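Local coordinates for nigritoxine (Vibrio nigripulchritudo, PDB 5M41), which is a bacterial toxin for crustaceans and insects and adopts a new fold, at residues Q668-I671 and T672-N676; T440-T443 and K444-E448. All blocks are in the same frame, centred on the assembly; numbering follows the deposited sequence.

Contact 1: Q668-I671 and T672-N676; sequences QDFI and TVVEN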
loop_
_atom_site.group_PDB
_atom_site.type_symbol
_atom_site.label_atom_id
_atom_site.label_comp_id
_atom_site.label_asym_id
_atom_site.label_seq_id
_atom_site.Cartn_x
_atom_site.Cartn_y
_atom_site.Cartn_z
ATOM N N GLN A 668 35.663 4.943 6.440
ATOM C CA GLN A 668 34.695 6.044 6.413
ATOM C C GLN A 668 34.503 6.652 5.007
ATOM O O GLN A 668 33.365 6.884 4.586
ATOM C CB GLN A 668 35.085 7.140 7.403
ATOM C CG GLN A 668 33.898 8.013 7.772
ATOM C CD GLN A 668 34.281 9.216 8.604
ATOM O OE1 GLN A 668 33.696 9.444 9.664
ATOM N NE2 GLN A 668 35.260 9.999 8.131
ATOM N N ASP A 669 35.594 6.903 4.279
ATOM C CA ASP A 669 35.455 7.400 2.900
ATOM C C ASP A 669 34.597 6.431 2.085
ATOM O O ASP A 669 33.717 6.857 1.335
ATOM C CB ASP A 669 36.804 7.533 2.204
ATOM C CG ASP A 669 37.693 8.621 2.794
ATOM O OD1 ASP A 669 37.202 9.554 3.475
ATOM O OD2 ASP A 669 38.913 8.506 2.561
ATOM N N PHE A 670 34.868 5.132 2.241
ATOM C CA PHE A 670 34.158 4.069 1.528
ATOM C C PHE A 670 32.679 4.088 1.867
ATOM O O PHE A 670 31.811 4.120 0.979
ATOM C CB PHE A 670 34.771 2.687 1.850
ATOM C CG PHE A 670 34.096 1.546 1.145
ATOM C CD1 PHE A 670 34.328 1.315 -0.207
ATOM C CD2 PHE A 670 33.253 0.680 1.836
ATOM C CE1 PHE A 670 33.716 0.260 -0.867
ATOM C CE2 PHE A 670 32.636 -0.383 1.185
ATOM C CZ PHE A 670 32.863 -0.588 -0.171
ATOM N N ILE A 671 32.402 4.131 3.161
ATOM C CA ILE A 671 31.031 4.102 3.657
ATOM C C ILE A 671 30.253 5.328 3.184
ATOM O O ILE A 671 29.110 5.210 2.718
ATOM C CB ILE A 671 31.003 3.942 5.199
ATOM C CG1 ILE A 671 31.416 2.507 5.589
ATOM C CG2 ILE A 671 29.637 4.309 5.778
ATOM C CD1 ILE A 671 31.455 2.252 7.095
ATOM N N THR A 672 30.877 6.502 3.271
ATOM C CA THR A 672 30.218 7.749 2.833
ATOM C C THR A 672 29.748 7.638 1.375
ATOM O O THR A 672 28.619 7.957 1.062
ATOM C CB THR A 672 31.151 8.960 3.001
ATOM O OG1 THR A 672 31.514 9.078 4.385
ATOM C CG2 THR A 672 30.468 10.268 2.529
ATOM N N VAL A 673 30.602 7.147 0.489
ATOM C CA VAL A 673 30.210 7.016 -0.911
ATOM C C VAL A 673 29.124 5.937 -1.070
ATOM O O VAL A 673 28.094 6.162 -1.718
ATOM C CB VAL A 673 31.439 6.819 -1.832
ATOM C CG1 VAL A 673 31.026 6.429 -3.243
ATOM C CG2 VAL A 673 32.238 8.121 -1.899
ATOM N N VAL A 674 29.311 4.793 -0.417
ATOM C CA VAL A 674 28.375 3.682 -0.563
ATOM C C VAL A 674 26.964 4.098 -0.141
ATOM O O VAL A 674 25.983 3.807 -0.836
ATOM C CB VAL A 674 28.846 2.451 0.258
ATOM C CG1 VAL A 674 27.697 1.469 0.467
ATOM C CG2 VAL A 674 30.007 1.775 -0.452
ATOM N N GLU A 675 26.894 4.757 1.015
ATOM C CA GLU A 675 25.674 5.270 1.600
ATOM C C GLU A 675 24.949 6.259 0.665
ATOM O O GLU A 675 23.742 6.209 0.527
ATOM C CB GLU A 675 26.025 5.975 2.903
ATOM C CG GLU A 675 24.844 6.385 3.757
ATOM C CD GLU A 675 25.281 6.968 5.094
ATOM O OE1 GLU A 675 26.350 7.629 5.129
ATOM O OE2 GLU A 675 24.562 6.766 6.111
ATOM N N ASN A 676 25.702 7.140 0.021
ATOM C CA ASN A 676 25.124 8.045 -0.965
ATOM C C ASN A 676 24.675 7.371 -2.267
ATOM O O ASN A 676 23.847 7.925 -2.969
ATOM C CB ASN A 676 26.080 9.181 -1.297
ATOM C CG ASN A 676 25.470 10.186 -2.278
ATOM O OD1 ASN A 676 24.518 10.912 -1.943
ATOM N ND2 ASN A 676 26.000 10.218 -3.499
#
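Phe670 and Val674 meet one turn apart on the helix 667-676, an i to i+4 pairing in which a methyl sits over an aromatic face. Val674 CG2 lies 3.8 Å from the centroid of the Phe670 ring and 16° off its normal, a CH-pi contact displaced toward the rim, with CZ the nearest ring atom at 3.7 Å. Two torsions make the overlap possible: Phe670 sends CG away from its backbone N (chi1 -180°), while Val674 turns CG2 to the side of its own N, back toward the preceding turn.

Beneath this pair run the backbone bonds of a regular alpha-helix. Val674 N donates to Phe670 O at 2.9 Å, and Glu675 N reaches Ile671 O at 2.8 Å. Gln668 O takes two donors from a single residue. Thr672 N donates to Gln668 O at 2.8 Å, and Thr672 OG1 adds a second bond from above the carbonyl plane, so the threonine side chain is tied back to its own helix.

Around this core, helix 719-731 brings Met722 and Met726 against Phe670, and helix 688-704 packs Met698 on both Phe670 and Ile671. Thr672 faces helix 739-751 through Leu749 and Arg750, and from that helix Ser743 OG bonds to Asp669 OD2. The bond from the Thr672 hydroxyl depends on chi1 of -60°, which sets OG1 beside its own backbone N and 2.9 Å from Gln668 O.

Contact 2: T440-T443 and K444-E448; sequences TAQT and KSFFE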
loop_
_atom_site.group_PDB
_atom_site.type_symbol
_atom_site.label_atom_id
_atom_site.label_comp_id
_atom_site.label_asym_id
_atom_site.label_seq_id
_atom_site.Cartn_x
_atom_site.Cartn_y
_atom_site.Cartn_z
ATOM N N THR A 440 -1.084 7.448 0.904
ATOM C CA THR A 440 -1.024 6.159 1.560
ATOM C C THR A 440 -0.750 6.323 3.058
ATOM O O THR A 440 -0.135 7.290 3.493
ATOM C CB THR A 440 0.032 5.235 0.931
ATOM O OG1 THR A 440 -0.009 3.966 1.603
ATOM C CG2 THR A 440 1.449 5.854 1.025
ATOM N N ALA A 441 -1.281 5.401 3.846
ATOM C CA ALA A 441 -0.955 5.360 5.253
ATOM C C ALA A 441 0.426 4.746 5.466
ATOM O O ALA A 441 0.993 4.920 6.539
ATOM C CB ALA A 441 -1.995 4.568 6.008
ATOM N N GLN A 442 0.963 4.039 4.461
ATOM C CA GLN A 442 2.257 3.317 4.606
ATOM C C GLN A 442 3.450 4.275 4.508
ATOM O O GLN A 442 4.211 4.263 3.546
ATOM C CB GLN A 442 2.340 2.175 3.596
ATOM C CG GLN A 442 1.196 1.187 3.827
ATOM C CD GLN A 442 1.187 -0.011 2.901
ATOM O OE1 GLN A 442 2.240 -0.482 2.435
ATOM N NE2 GLN A 442 -0.001 -0.535 2.651
ATOM N N THR A 443 3.559 5.150 5.499
ATOM C CA THR A 443 4.619 6.131 5.543
ATOM C C THR A 443 5.856 5.555 6.251
ATOM O O THR A 443 5.862 4.410 6.766
ATOM C CB THR A 443 4.171 7.361 6.343
ATOM O OG1 THR A 443 3.803 6.933 7.653
ATOM C CG2 THR A 443 2.960 8.086 5.676
ATOM N N LYS A 444 6.903 6.378 6.281
ATOM C CA LYS A 444 8.111 6.109 7.050
ATOM C C LYS A 444 7.768 5.779 8.499
ATOM O O LYS A 444 8.177 4.749 9.008
ATOM C CB LYS A 444 9.031 7.330 6.985
ATOM C CG LYS A 444 10.456 7.099 7.480
ATOM C CD LYS A 444 11.115 8.440 7.816
ATOM C CE LYS A 444 12.615 8.425 7.560
ATOM N NZ LYS A 444 13.269 7.217 8.132
ATOM N N SER A 445 6.998 6.630 9.161
ATOM C CA SER A 445 6.757 6.433 10.582
ATOM C C SER A 445 5.866 5.209 10.848
ATOM O O SER A 445 6.068 4.495 11.835
ATOM C CB SER A 445 6.179 7.693 11.204
ATOM O OG SER A 445 5.018 8.067 10.499
ATOM N N PHE A 446 4.919 4.949 9.940
ATOM C CA PHE A 446 4.069 3.761 9.996
ATOM C C PHE A 446 4.916 2.501 10.207
ATOM O O PHE A 446 4.625 1.692 11.092
ATOM C CB PHE A 446 3.242 3.702 8.690
ATOM C CG PHE A 446 2.457 2.440 8.491
ATOM C CD1 PHE A 446 1.095 2.378 8.846
ATOM C CD2 PHE A 446 3.043 1.327 7.875
ATOM C CE1 PHE A 446 0.344 1.221 8.628
ATOM C CE2 PHE A 446 2.296 0.170 7.655
ATOM C CZ PHE A 446 0.943 0.113 8.035
ATOM N N PHE A 447 5.962 2.336 9.398
ATOM C CA PHE A 447 6.867 1.189 9.529
ATOM C C PHE A 447 7.719 1.226 10.815
ATOM O O PHE A 447 8.001 0.174 11.394
ATOM C CB PHE A 447 7.731 0.995 8.272
ATOM C CG PHE A 447 6.933 0.539 7.082
ATOM C CD1 PHE A 447 6.526 -0.770 6.979
ATOM C CD2 PHE A 447 6.532 1.449 6.106
ATOM C CE1 PHE A 447 5.739 -1.191 5.904
ATOM C CE2 PHE A 447 5.748 1.051 5.041
ATOM C CZ PHE A 447 5.355 -0.277 4.935
ATOM N N GLU A 448 8.103 2.425 11.254
ATOM C CA GLU A 448 8.763 2.595 12.561
ATOM C C GLU A 448 7.822 2.092 13.645
ATOM O O GLU A 448 8.244 1.371 14.547
ATOM C CB GLU A 448 9.116 4.062 12.816
ATOM C CG GLU A 448 10.172 4.604 11.865
ATOM C CD GLU A 448 10.371 6.122 11.946
ATOM O OE1 GLU A 448 9.591 6.846 12.615
ATOM O OE2 GLU A 448 11.331 6.598 11.306
#
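Phe446 lays one face of its ring against the backbone of Gln442, whose CA stands 4.2 Å from the ring centroid, a CH-pi contact over the face, offset toward the rim. The two side chains run alongside each other in the same direction, amide and ring planes only 19° apart, with Gln442 CG approaching Phe446 CE2 at 4.1 Å. Phe447 meets the same glutamine differently: its ring plane is turned 77° from the amide, and its CE2 comes within 3.9 Å of Gln442 CB. Each aromatic thus uses a different aspect of one residue.

These contacts gather round a helix N-cap. Thr443 immediately precedes helix 444-457, and its OG1 accepts from Phe446 N at 3.2 Å, satisfying an amide of the first turn. With chi1 at 58°, the hydroxyl is tucked between the backbone N and the carbonyl carbon, placing it to accept from Phe446 N. Phe447 N makes a weak bond to Thr443 O at 3.4 Å. Upstream, two small turns shape the approach: Thr440 OG1 accepts from Gln442 N at 3.0 Å in an ST turn, and Gln442 is the centre of an inverse gamma turn closed by Thr443 N and Ala441 O.

Polar partners beyond the cap fix the loop. Gln442 OE1 bonds to Thr365 OG1 and its NE2 to Asp368 OD1 on strand 366-370, while Asp368 OD2 also holds Thr440 OG1 and Ala441 N. The loop that joins strand 435-437 to helix 444-457 lies against strands 328-336 and 359-363: Ala441 and Gln442 touch Ser332, Gln442 and Phe447 touch Ala334, and Thr440 and Gln442 touch Ala363. Helix 277-283 meets the cap through Glu281, which touches Thr443 and bonds to Ser445 OG.

How the contacts relate
The two contacts show a threonine hydroxyl in two roles at different places on a helix: contact 2 starts one, contact 1 lies within another. The hydroxyl bonds to the backbone in both, accepting from an amide in contact 2 and donating to a carbonyl in contact 1. Each also holds a CH-pi contact on a phenylalanine face, in contact 1 on another side of the helix from the hydroxyl. They do not touch: their centres are about 27 Å apart and nearest atoms about 11 Å apart. Contact 2 comes first in the chain and lies about 10 Å from the chain centre, contact 1 about 31 Å. Neither includes the magnesium ligands Val189, Glu192 and Asp195.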